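Local atomic coordinates of acidocalcisomal pyrophosphatase (Trypanosoma brucei brucei, PDB entry 5C5V), a protein that probably hydrolyses inorganic pyrophosphate to phosphate with the help of magnesium ions. Residues Y109-F114 with N175-D180; C156-W161 with G192-N197; W161-F166 with P186-H191; V226-T231 with K258-S263. One frame throughout, in Å; residues are numbered along the deposited sequence.

Contacts 2 and 4 are fully buried and lie in the pyrophosphatase core, where Asn197 of contact 2 is bonded to Glu227 and Thr231 of contact 4. Contact 3 is nested inside the loop that contact 2 closes and shares Trp161 with it, but is only partly buried and carries two cationic side chains that face the bound imidodiphosphoric acid. Contact 1, also buried, lies about 16 Å from contact 3, centre to centre, and reaches it through Gln179 and Asp180, both paired with Arg187. Paired strands give contact 4 its regular bonding, a single bridge suffices in contacts 1 and 3, and contact 2 relies on backbone N-H groups bonded to the Asn197 side chain and the Met194 carbonyl.

Contact 1: residues Y109-F114 with N175-D180; sequences YRVLYF and NPIKQD
Over one face of the Arg110 guanidinium lies Lys178 CB, 3.4 Å above the plane and displaced toward the rim, while Pro176 CG sits at the edge, near the plane. The Tyr113 ring is also met at its edge, by Ile177 CD1, which comes within 3.2 Å of Tyr113 OH; that hydroxyl is hydrogen-bonded to Gly236 O. A bend at chi2 (-67°) carries the Arg110 chain alongside Lys178, the two side chains pointing the same way. Arg110 NH1 donates to Tyr109 O at 2.8 Å, close to the guanidinium plane, and is also bonded to Pro107 O, which together with a salt bridge from NH2 to Glu172 should limit rotation of the group. The backbones form one antiparallel hydrogen-bonded pair, Val111 with Ile177: Val111 N gives to Ile177 O at 2.8 Å, and Ile177 N returns a bond of 3.0 Å to Val111 O. The CB atoms of Val111 and Ile177 approach to 3.8 Å, and a water links Tyr109 O to Gln179 N. Strand 110-117 is thereby joined to strand 177-182 of a different sheet. The chemistry is divided, with Ile177 meeting Val111 and Tyr113 while the Arg110 chain passes Pro176 and runs beside Lys178. Arg110 NH2 and Lys178 NZ stand 4.6 Å apart; the Glu172 carboxylate, which Lys178 also meets in a long, weak ion pair, probably offsets this proximity of like charges.

Contact 2: residues C156-W161 with G192-N197; sequences CEIPKW and GDMMWN
Three hydrogen bonds tie Lys160 and Trp161 to the loop 192-197. Lys160 N donates to Asn197 OD1 over 3.0 Å, almost straight at 167°, although it approaches from above the plane of the amide. Trp161 N meets Met194 O at 2.7 Å, the donor lying nearly on the line of the carbonyl bond, but the bond is clearly bent at the hydrogen (135°). The third is weak: Lys160 NZ is 3.5 Å from Met195 O, and the ammonium is held more firmly by Gly229 O and by a water 2.8 Å from NZ. Placing CG anti to the backbone N (chi1 -164°) sends the lysine chain, straight to CE and bent at its last torsion, past the Met195 carbonyl to reach these acceptors. The Asn197 amide is gripped at both ends, since OD1 also accepts from Phe233 N and ND2 gives to Glu227 OE1 and Thr231 O. Among the charged groups, Asp193 OD2 forms a salt bridge with Arg163.

Apolar packing is supplied by Ile158 and Met194, which cross at about a right angle with Ile158 CG2 3.9 Å from Met194 CB. Lys160 CG lies centrally over one face of its neighbour, the Trp161 ring. At the subunit interface, Trp161 meets Trp196 of the second subunit, and the reverse pairing occurs as well. A classic beta bulge, with Glu157 and Ile158 both opposite Tyr198, and a G1 beta bulge, in which Trp161 and Thr162 both face Met194, fasten the loop after strand 152-156 to the chain leading into strand 197-200, next to the second subunit.

Contact 3: residues W161-F166 with P186-H191; sequences WTRAKF and PRFYKH. With 2PN (imidodiphosphoric acid), chain C.
Lys165 runs beside Arg187 and crosses Tyr189 obliquely to reach the bound imidodiphosphoric acid. Its CB rests 3.6 Å from Arg187 O. CG lies 3.6 Å from Tyr189 CE1 and over one face of the Arg187 guanidinium, toward its rim. The chain bends at chi2 (-73°) and is straight thereafter, so that CD passes Arg187 NH1 and CE comes to 3.5 Å from Tyr189 OH. At the tip, Lys165 NZ comes to 3.0 Å from 2PN N1, the bridging nitrogen of the ligand. The same NZ is hydrogen-bonded to Glu167 OE2. Arg187, extended from CG to NE, presents its guanidinium edge-on to the phosphorus P1. NH1 donates to ligand O1 at 2.9 Å (170°) and NH2 to O3 at 2.8 Å, a two-pronged grip that fixes the plane of the group; a salt bridge from NH1 to Asp180 steadies it further.

The two loops are bridged by backbone bonds, Tyr189 N to Arg163 O (2.9 Å) and Lys165 N to Arg187 O (3.0 Å), with Ala164 CB packed on the Phe188 ring. Arg163 forms a salt bridge with Asp193 and hydrogen-bonds to His191 of the second subunit. Lys165, at the centre of an inverse gamma turn, and Arg187 line the imidodiphosphoric acid pocket together with Glu167 and Tyr198, consistent with the active site of a family pyrophosphatase.

Contact 4: residues V226-T231 with K258-S263; sequences VEIGMT and KVVCIS
Val226 pairs with Val260 and Glu227 with Cys261 as parallel strand neighbours, held by Val226 N to Val259 O (2.7 Å, 175°), Cys261 N to Val226 O (3.0 Å) and Ile228 N to Cys261 O (3.0 Å). Glu227 CA adds a CA-H...O contact to the Cys261 carbonyl. Beyond this pairing the first chain leaves the strand, and the Glu227 carboxylate takes over the bonding. CG stands anti to the backbone N (chi1 -168°), and the next bond bends (chi2 -79°), bringing OE2 to 2.8 Å from Ser263 N, which meets it on the anti side of the carboxylate. Gly229 N reaches the same oxygen, also at 2.8 Å, but from above the carboxylate plane. Two backbone N-H groups thus converge on OE2, while OE1 accepts from Asn197 ND2; this buried acid is satisfied at both oxygens.

Apolar packing comes from Ile228. Its CG2 lies 4.0 Å from Val260 CG1, and its CG1 branch crosses Ile262 at about a right angle, 4.1 Å from Ile262 CB. Val226, on the face it shares with Val260, and the neighbouring Ile228 pack on helix 285-295 through Ile289, whereas Cys261 SG rests 3.9 Å from Glu227 CB on the other face. Such a parallel pairing, within an otherwise largely antiparallel curled sheet, belongs to the beta-barrel core of soluble pyrophosphatases. Strand 224-227 begins at the magnesium ligand Asp224, which ties the pairing to the metal site.

Contact 1: residues Y109-F114 with N175-D180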
# COMPACT_ATOMS: atom_id res chain seq x y z
N TYR A 109 -3.09 17.57 -34.34
CA TYR A 109 -3.36 16.47 -33.43
C TYR A 109 -4.67 16.63 -32.67
O TYR A 109 -4.96 17.69 -32.12
CB TYR A 109 -2.20 16.34 -32.45
CG TYR A 109 -2.30 15.16 -31.53
CD1 TYR A 109 -2.11 13.86 -32.00
CD2 TYR A 109 -2.56 15.33 -30.18
CE1 TYR A 109 -2.19 12.77 -31.15
CE2 TYR A 109 -2.63 14.25 -29.31
CZ TYR A 109 -2.45 12.97 -29.80
OH TYR A 109 -2.53 11.89 -28.95
N ARG A 110 -5.47 15.57 -32.65
CA ARG A 110 -6.73 15.54 -31.92
C ARG A 110 -6.91 14.18 -31.24
O ARG A 110 -6.48 13.15 -31.75
CB ARG A 110 -7.93 15.81 -32.85
CG ARG A 110 -8.03 17.23 -33.39
CD ARG A 110 -8.33 18.23 -32.28
NE ARG A 110 -8.51 19.58 -32.79
CZ ARG A 110 -7.52 20.35 -33.23
NH1 ARG A 110 -6.27 19.90 -33.22
NH2 ARG A 110 -7.77 21.57 -33.68
N VAL A 111 -7.52 14.20 -30.06
CA VAL A 111 -7.95 12.97 -29.42
C VAL A 111 -9.48 12.93 -29.41
O VAL A 111 -10.12 13.73 -28.74
CB VAL A 111 -7.43 12.83 -27.99
CG1 VAL A 111 -7.86 11.49 -27.43
CG2 VAL A 111 -5.90 12.98 -27.95
N LEU A 112 -10.04 11.99 -30.17
CA LEU A 112 -11.48 11.88 -30.33
C LEU A 112 -12.05 10.78 -29.46
O LEU A 112 -11.39 9.77 -29.21
CB LEU A 112 -11.84 11.62 -31.80
CG LEU A 112 -11.67 12.78 -32.77
CD1 LEU A 112 -10.22 13.20 -32.82
CD2 LEU A 112 -12.20 12.43 -34.17
N TYR A 113 -13.29 10.99 -29.01
CA TYR A 113 -13.99 10.04 -28.16
C TYR A 113 -15.23 9.47 -28.83
O TYR A 113 -15.95 10.18 -29.55
CB TYR A 113 -14.38 10.69 -26.84
CG TYR A 113 -13.20 11.03 -25.95
CD1 TYR A 113 -12.89 10.27 -24.83
CD2 TYR A 113 -12.38 12.11 -26.25
CE1 TYR A 113 -11.79 10.58 -24.02
CE2 TYR A 113 -11.30 12.43 -25.47
CZ TYR A 113 -11.01 11.67 -24.36
OH TYR A 113 -9.93 12.01 -23.60
N PHE A 114 -15.47 8.19 -28.61
CA PHE A 114 -16.64 7.52 -29.13
C PHE A 114 -17.32 6.67 -28.08
O PHE A 114 -16.74 6.34 -27.05
CB PHE A 114 -16.26 6.63 -30.31
CG PHE A 114 -15.64 7.37 -31.45
CD1 PHE A 114 -16.39 7.70 -32.57
CD2 PHE A 114 -14.29 7.74 -31.41
CE1 PHE A 114 -15.82 8.38 -33.63
CE2 PHE A 114 -13.72 8.42 -32.46
CZ PHE A 114 -14.49 8.74 -33.58
N ASN A 175 -15.86 18.29 -28.96
CA ASN A 175 -14.87 18.72 -27.98
C ASN A 175 -13.69 17.76 -27.84
O ASN A 175 -13.37 17.31 -26.74
CB ASN A 175 -15.54 18.93 -26.63
CG ASN A 175 -16.80 19.74 -26.73
OD1 ASN A 175 -17.89 19.23 -26.49
ND2 ASN A 175 -16.67 20.99 -27.12
N PRO A 176 -13.04 17.44 -28.96
CA PRO A 176 -11.87 16.58 -28.88
C PRO A 176 -10.76 17.24 -28.06
O PRO A 176 -10.78 18.45 -27.85
CB PRO A 176 -11.45 16.42 -30.34
CG PRO A 176 -11.98 17.66 -31.01
CD PRO A 176 -13.29 17.90 -30.33
N ILE A 177 -9.82 16.44 -27.58
CA ILE A 177 -8.65 17.03 -26.94
C ILE A 177 -7.66 17.49 -27.99
O ILE A 177 -7.38 16.79 -28.97
CB ILE A 177 -8.00 16.05 -25.98
CG1 ILE A 177 -8.83 15.99 -24.70
CG2 ILE A 177 -6.59 16.50 -25.67
CD1 ILE A 177 -8.42 14.87 -23.76
N LYS A 178 -7.15 18.69 -27.79
CA LYS A 178 -6.12 19.23 -28.66
C LYS A 178 -5.01 19.88 -27.83
O LYS A 178 -5.13 20.03 -26.60
CB LYS A 178 -6.71 20.25 -29.63
CG LYS A 178 -7.08 21.56 -28.98
CD LYS A 178 -7.66 22.52 -30.01
CE LYS A 178 -7.75 23.94 -29.49
NZ LYS A 178 -7.57 24.94 -30.59
N GLN A 179 -3.92 20.23 -28.49
CA GLN A 179 -2.89 20.99 -27.82
C GLN A 179 -3.24 22.48 -27.92
O GLN A 179 -3.53 22.99 -29.00
CB GLN A 179 -1.51 20.71 -28.40
CG GLN A 179 -0.38 21.22 -27.52
CD GLN A 179 0.98 20.65 -27.89
OE1 GLN A 179 1.10 19.80 -28.77
NE2 GLN A 179 2.02 21.14 -27.22
N ASP A 180 -3.24 23.15 -26.77
CA ASP A 180 -3.44 24.58 -26.73
C ASP A 180 -2.37 25.29 -27.58
O ASP A 180 -1.26 24.78 -27.75
CB ASP A 180 -3.40 25.07 -25.28
CG ASP A 180 -3.89 26.48 -25.12
OD1 ASP A 180 -4.54 27.00 -26.06
OD2 ASP A 180 -3.63 27.07 -24.05
O HOH W 1 -3.23 19.67 -31.32

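Contact 2: residues C156-W161 with G192-N197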
# COMPACT_ATOMS: atom_id res chain seq x y z
N CYS A 156 -7.87 13.01 -17.96
CA CYS A 156 -6.49 13.46 -17.97
C CYS A 156 -6.13 14.11 -19.31
O CYS A 156 -6.16 13.47 -20.35
CB CYS A 156 -5.53 12.31 -17.69
SG CYS A 156 -3.78 12.81 -17.70
N GLU A 157 -5.79 15.39 -19.25
CA GLU A 157 -5.30 16.14 -20.40
C GLU A 157 -3.77 16.14 -20.42
O GLU A 157 -3.14 16.02 -21.48
CB GLU A 157 -5.83 17.58 -20.35
CG GLU A 157 -7.36 17.65 -20.40
CD GLU A 157 -7.94 19.01 -20.03
OE1 GLU A 157 -7.40 19.69 -19.12
OE2 GLU A 157 -8.98 19.39 -20.64
N ILE A 158 -3.16 16.29 -19.24
CA ILE A 158 -1.71 16.39 -19.14
C ILE A 158 -1.11 15.41 -18.14
O ILE A 158 -1.18 15.61 -16.92
CB ILE A 158 -1.30 17.81 -18.76
CG1 ILE A 158 -1.84 18.78 -19.80
CG2 ILE A 158 0.23 17.92 -18.63
CD1 ILE A 158 -1.55 20.22 -19.48
N PRO A 159 -0.50 14.35 -18.65
CA PRO A 159 0.00 13.32 -17.76
C PRO A 159 1.13 13.81 -16.87
O PRO A 159 1.85 14.75 -17.18
CB PRO A 159 0.51 12.24 -18.73
CG PRO A 159 -0.25 12.49 -19.99
CD PRO A 159 -0.32 13.98 -20.06
N LYS A 160 1.23 13.14 -15.73
CA LYS A 160 2.33 13.29 -14.80
C LYS A 160 3.68 13.34 -15.53
O LYS A 160 3.93 12.52 -16.43
CB LYS A 160 2.26 12.11 -13.82
CG LYS A 160 3.06 12.22 -12.55
CD LYS A 160 2.84 10.94 -11.76
CE LYS A 160 3.47 10.98 -10.40
NZ LYS A 160 2.68 11.86 -9.55
N TRP A 161 4.51 14.31 -15.18
CA TRP A 161 5.88 14.44 -15.70
C TRP A 161 5.97 14.89 -17.15
O TRP A 161 6.98 14.64 -17.80
CB TRP A 161 6.63 13.10 -15.57
CG TRP A 161 6.63 12.55 -14.19
CD1 TRP A 161 6.81 13.24 -13.03
CD2 TRP A 161 6.41 11.18 -13.82
NE1 TRP A 161 6.73 12.38 -11.96
CE2 TRP A 161 6.48 11.11 -12.42
CE3 TRP A 161 6.15 10.02 -14.55
CZ2 TRP A 161 6.31 9.92 -11.72
CZ3 TRP A 161 5.97 8.83 -13.86
CH2 TRP A 161 6.05 8.79 -12.46
N GLY A 192 8.21 24.35 -16.35
CA GLY A 192 8.68 23.02 -16.05
C GLY A 192 7.59 22.01 -16.36
O GLY A 192 6.56 22.36 -16.93
N ASP A 193 7.81 20.76 -15.96
CA ASP A 193 6.79 19.75 -16.15
C ASP A 193 5.68 19.85 -15.10
O ASP A 193 5.91 20.30 -13.96
CB ASP A 193 7.40 18.35 -16.13
CG ASP A 193 8.38 18.13 -17.26
OD1 ASP A 193 7.91 17.99 -18.40
OD2 ASP A 193 9.60 18.10 -17.01
N MET A 194 4.49 19.45 -15.52
CA MET A 194 3.37 19.21 -14.63
C MET A 194 3.73 17.94 -13.88
O MET A 194 4.06 16.93 -14.50
CB MET A 194 2.06 19.07 -15.42
CG MET A 194 0.84 18.60 -14.64
SD MET A 194 0.40 19.72 -13.30
CE MET A 194 0.02 21.21 -14.23
N MET A 195 3.67 17.98 -12.55
CA MET A 195 4.25 16.93 -11.74
C MET A 195 3.19 16.02 -11.14
O MET A 195 3.49 15.15 -10.32
CB MET A 195 5.12 17.55 -10.64
CG MET A 195 6.16 18.48 -11.24
SD MET A 195 7.30 19.25 -10.07
CE MET A 195 6.16 20.30 -9.16
N TRP A 196 1.95 16.24 -11.57
CA TRP A 196 0.83 15.38 -11.25
C TRP A 196 -0.03 15.27 -12.50
O TRP A 196 0.09 16.09 -13.41
CB TRP A 196 0.02 15.94 -10.08
CG TRP A 196 0.88 16.32 -8.92
CD1 TRP A 196 1.22 15.54 -7.87
CD2 TRP A 196 1.56 17.57 -8.73
NE1 TRP A 196 2.06 16.21 -7.03
CE2 TRP A 196 2.28 17.47 -7.53
CE3 TRP A 196 1.61 18.77 -9.45
CZ2 TRP A 196 3.05 18.52 -7.02
CZ3 TRP A 196 2.37 19.81 -8.95
CH2 TRP A 196 3.08 19.68 -7.75
N ASN A 197 -0.89 14.26 -12.55
CA ASN A 197 -1.84 14.15 -13.64
C ASN A 197 -2.77 15.34 -13.57
O ASN A 197 -3.41 15.57 -12.54
CB ASN A 197 -2.65 12.86 -13.56
CG ASN A 197 -1.79 11.63 -13.72
OD1 ASN A 197 -1.06 11.50 -14.70
ND2 ASN A 197 -1.87 10.72 -12.76
O HOH W 2 -0.07 12.22 -9.94

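Contact 3: residues W161-F166 with P186-H191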
# COMPACT_ATOMS: atom_id res chain seq x y z
N TRP A 161 4.51 14.31 -15.18
CA TRP A 161 5.88 14.44 -15.70
C TRP A 161 5.97 14.89 -17.15
O TRP A 161 6.98 14.64 -17.80
CB TRP A 161 6.63 13.10 -15.57
CG TRP A 161 6.63 12.55 -14.19
CD1 TRP A 161 6.81 13.24 -13.03
CD2 TRP A 161 6.41 11.18 -13.82
NE1 TRP A 161 6.73 12.38 -11.96
CE2 TRP A 161 6.48 11.11 -12.42
CE3 TRP A 161 6.15 10.02 -14.55
CZ2 TRP A 161 6.31 9.92 -11.72
CZ3 TRP A 161 5.97 8.83 -13.86
CH2 TRP A 161 6.05 8.79 -12.46
N THR A 162 4.92 15.51 -17.68
CA THR A 162 4.97 16.01 -19.05
C THR A 162 4.63 17.49 -19.07
O THR A 162 4.24 18.05 -18.05
CB THR A 162 4.02 15.22 -19.98
OG1 THR A 162 2.65 15.52 -19.66
CG2 THR A 162 4.27 13.72 -19.84
N ARG A 163 4.79 18.13 -20.23
CA ARG A 163 4.53 19.56 -20.31
C ARG A 163 3.83 20.04 -21.60
O ARG A 163 3.63 21.25 -21.77
CB ARG A 163 5.83 20.32 -20.13
CG ARG A 163 6.83 20.12 -21.25
CD ARG A 163 8.09 20.93 -20.96
NE ARG A 163 8.82 20.43 -19.80
CZ ARG A 163 9.79 21.10 -19.18
NH1 ARG A 163 10.14 22.31 -19.61
NH2 ARG A 163 10.41 20.57 -18.13
N ALA A 164 3.43 19.12 -22.48
CA ALA A 164 2.57 19.49 -23.62
C ALA A 164 1.20 19.83 -23.06
O ALA A 164 0.59 19.01 -22.38
CB ALA A 164 2.48 18.37 -24.64
N LYS A 165 0.74 21.05 -23.30
CA LYS A 165 -0.49 21.53 -22.69
C LYS A 165 -1.73 21.16 -23.51
O LYS A 165 -2.30 21.99 -24.22
CB LYS A 165 -0.42 23.04 -22.47
CG LYS A 165 -1.03 23.52 -21.16
CD LYS A 165 -2.54 23.46 -21.16
CE LYS A 165 -3.14 23.97 -19.85
NZ LYS A 165 -4.64 23.86 -19.81
N PHE A 166 -2.14 19.90 -23.41
CA PHE A 166 -3.37 19.46 -24.03
C PHE A 166 -4.56 19.98 -23.23
O PHE A 166 -4.44 20.24 -22.04
CB PHE A 166 -3.39 17.94 -24.13
CG PHE A 166 -2.32 17.38 -25.01
CD1 PHE A 166 -1.26 16.68 -24.47
CD2 PHE A 166 -2.36 17.57 -26.38
CE1 PHE A 166 -0.27 16.16 -25.28
CE2 PHE A 166 -1.38 17.05 -27.20
CZ PHE A 166 -0.32 16.35 -26.65
N PRO A 186 2.20 25.29 -30.96
CA PRO A 186 1.65 24.39 -29.93
C PRO A 186 2.31 24.65 -28.56
O PRO A 186 3.53 24.74 -28.49
CB PRO A 186 1.98 23.00 -30.47
CG PRO A 186 2.03 23.18 -31.95
CD PRO A 186 2.63 24.55 -32.16
N ARG A 187 1.51 24.79 -27.51
CA ARG A 187 1.99 25.25 -26.21
C ARG A 187 2.63 24.16 -25.34
O ARG A 187 2.05 23.10 -25.10
CB ARG A 187 0.84 25.91 -25.46
CG ARG A 187 1.12 26.33 -24.03
CD ARG A 187 -0.16 26.82 -23.36
NE ARG A 187 0.02 27.22 -21.97
CZ ARG A 187 -0.98 27.37 -21.09
NH1 ARG A 187 -2.24 27.13 -21.45
NH2 ARG A 187 -0.71 27.74 -19.84
N PHE A 188 3.84 24.44 -24.87
CA PHE A 188 4.48 23.63 -23.84
C PHE A 188 4.72 24.51 -22.63
O PHE A 188 5.06 25.68 -22.78
CB PHE A 188 5.81 23.04 -24.31
CG PHE A 188 5.68 22.07 -25.45
CD1 PHE A 188 5.68 20.70 -25.22
CD2 PHE A 188 5.55 22.52 -26.76
CE1 PHE A 188 5.56 19.81 -26.25
CE2 PHE A 188 5.44 21.63 -27.80
CZ PHE A 188 5.44 20.27 -27.55
N TYR A 189 4.54 23.97 -21.43
CA TYR A 189 4.88 24.72 -20.23
C TYR A 189 6.34 25.13 -20.27
O TYR A 189 7.22 24.30 -20.47
CB TYR A 189 4.64 23.89 -18.98
CG TYR A 189 3.21 23.66 -18.62
CD1 TYR A 189 2.28 24.69 -18.70
CD2 TYR A 189 2.79 22.42 -18.16
CE1 TYR A 189 0.97 24.48 -18.35
CE2 TYR A 189 1.48 22.20 -17.81
CZ TYR A 189 0.58 23.22 -17.91
OH TYR A 189 -0.73 23.00 -17.54
N LYS A 190 6.60 26.41 -20.05
CA LYS A 190 7.97 26.88 -20.01
C LYS A 190 8.55 26.69 -18.61
O LYS A 190 9.73 26.38 -18.45
CB LYS A 190 8.03 28.35 -20.42
CG LYS A 190 9.41 28.89 -20.59
CD LYS A 190 9.34 30.30 -21.15
CE LYS A 190 10.68 31.00 -21.07
NZ LYS A 190 10.51 32.45 -21.42
N HIS A 191 7.69 26.81 -17.59
CA HIS A 191 8.12 26.76 -16.20
C HIS A 191 8.75 25.44 -15.80
O HIS A 191 9.68 25.40 -15.00
CB HIS A 191 6.92 27.05 -15.29
CG HIS A 191 7.24 27.01 -13.83
ND1 HIS A 191 8.25 27.76 -13.26
CD2 HIS A 191 6.68 26.32 -12.81
CE1 HIS A 191 8.30 27.53 -11.96
NE2 HIS A 191 7.35 26.67 -11.66
P1 2PN C . -4.22 27.51 -18.21
O1 2PN C . -4.45 27.72 -19.73
O2 2PN C . -4.88 28.70 -17.45
O3 2PN C . -2.69 27.38 -17.93
N1 2PN C . -4.88 26.09 -17.76
P2 2PN C . -6.49 25.80 -17.68
O4 2PN C . -7.19 26.15 -19.04
O5 2PN C . -7.05 26.69 -16.59
O6 2PN C . -6.73 24.38 -17.37
O HOH W 3 9.42 23.85 -22.20

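Contact 4: residues V226-T231 with K258-S263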
# COMPACT_ATOMS: atom_id res chain seq x y z
N VAL A 226 -6.28 18.21 -10.23
CA VAL A 226 -4.93 17.69 -10.09
C VAL A 226 -5.01 16.34 -9.40
O VAL A 226 -5.43 16.25 -8.25
CB VAL A 226 -4.04 18.65 -9.27
CG1 VAL A 226 -2.58 18.29 -9.45
CG2 VAL A 226 -4.29 20.08 -9.71
N GLU A 227 -4.61 15.28 -10.09
CA GLU A 227 -4.65 13.96 -9.49
C GLU A 227 -3.27 13.57 -8.93
O GLU A 227 -2.29 13.50 -9.68
CB GLU A 227 -5.15 12.93 -10.50
CG GLU A 227 -5.51 11.58 -9.91
CD GLU A 227 -4.28 10.72 -9.65
OE1 GLU A 227 -3.32 10.79 -10.45
OE2 GLU A 227 -4.28 9.97 -8.65
N ILE A 228 -3.19 13.32 -7.63
CA ILE A 228 -1.88 13.28 -6.96
C ILE A 228 -1.34 11.87 -6.73
O ILE A 228 -0.36 11.69 -6.04
CB ILE A 228 -1.93 13.99 -5.60
CG1 ILE A 228 -2.87 13.25 -4.65
CG2 ILE A 228 -2.37 15.44 -5.77
CD1 ILE A 228 -3.10 13.96 -3.33
N GLY A 229 -1.99 10.87 -7.33
CA GLY A 229 -1.54 9.50 -7.18
C GLY A 229 -0.17 9.28 -7.80
O GLY A 229 0.40 10.20 -8.40
N MET A 230 0.36 8.07 -7.66
CA MET A 230 1.72 7.79 -8.09
C MET A 230 1.79 7.33 -9.54
O MET A 230 2.87 7.30 -10.12
CB MET A 230 2.35 6.74 -7.18
CG MET A 230 1.80 5.36 -7.42
SD MET A 230 2.34 4.17 -6.18
CE MET A 230 1.63 2.70 -6.96
N THR A 231 0.64 6.98 -10.13
CA THR A 231 0.61 6.42 -11.48
C THR A 231 0.43 7.51 -12.54
O THR A 231 -0.44 8.37 -12.41
CB THR A 231 -0.55 5.41 -11.66
OG1 THR A 231 -0.55 4.47 -10.58
CG2 THR A 231 -0.41 4.66 -12.98
N LYS A 258 -8.82 24.73 -8.52
CA LYS A 258 -7.98 23.57 -8.79
C LYS A 258 -8.31 22.49 -7.78
O LYS A 258 -7.91 22.57 -6.62
CB LYS A 258 -6.50 23.95 -8.73
CG LYS A 258 -6.05 24.92 -9.81
CD LYS A 258 -5.90 24.23 -11.15
CE LYS A 258 -5.45 25.20 -12.22
NZ LYS A 258 -6.51 26.19 -12.55
N VAL A 259 -9.07 21.49 -8.22
CA VAL A 259 -9.49 20.43 -7.32
C VAL A 259 -8.36 19.42 -7.13
O VAL A 259 -7.75 18.96 -8.10
CB VAL A 259 -10.75 19.71 -7.83
CG1 VAL A 259 -11.09 18.52 -6.93
CG2 VAL A 259 -11.93 20.67 -7.90
N VAL A 260 -8.08 19.10 -5.87
CA VAL A 260 -7.10 18.07 -5.53
C VAL A 260 -7.85 16.77 -5.38
O VAL A 260 -8.81 16.68 -4.62
CB VAL A 260 -6.33 18.39 -4.21
CG1 VAL A 260 -5.36 17.25 -3.88
CG2 VAL A 260 -5.58 19.71 -4.31
N CYS A 261 -7.40 15.75 -6.11
CA CYS A 261 -8.09 14.46 -6.06
C CYS A 261 -7.09 13.34 -6.17
O CYS A 261 -5.92 13.57 -6.50
CB CYS A 261 -9.13 14.36 -7.18
SG CYS A 261 -8.40 14.39 -8.84
N ILE A 262 -7.54 12.12 -5.90
CA ILE A 262 -6.66 10.98 -6.06
C ILE A 262 -7.39 9.78 -6.64
O ILE A 262 -8.53 9.50 -6.27
CB ILE A 262 -6.00 10.56 -4.73
CG1 ILE A 262 -4.99 9.43 -4.98
CG2 ILE A 262 -7.03 10.15 -3.69
CD1 ILE A 262 -4.13 9.11 -3.79
N SER A 263 -6.71 9.09 -7.54
CA SER A 263 -7.24 7.90 -8.19
C SER A 263 -7.71 6.84 -7.20
O SER A 263 -7.01 6.49 -6.26
CB SER A 263 -6.16 7.30 -9.10
OG SER A 263 -6.53 5.98 -9.48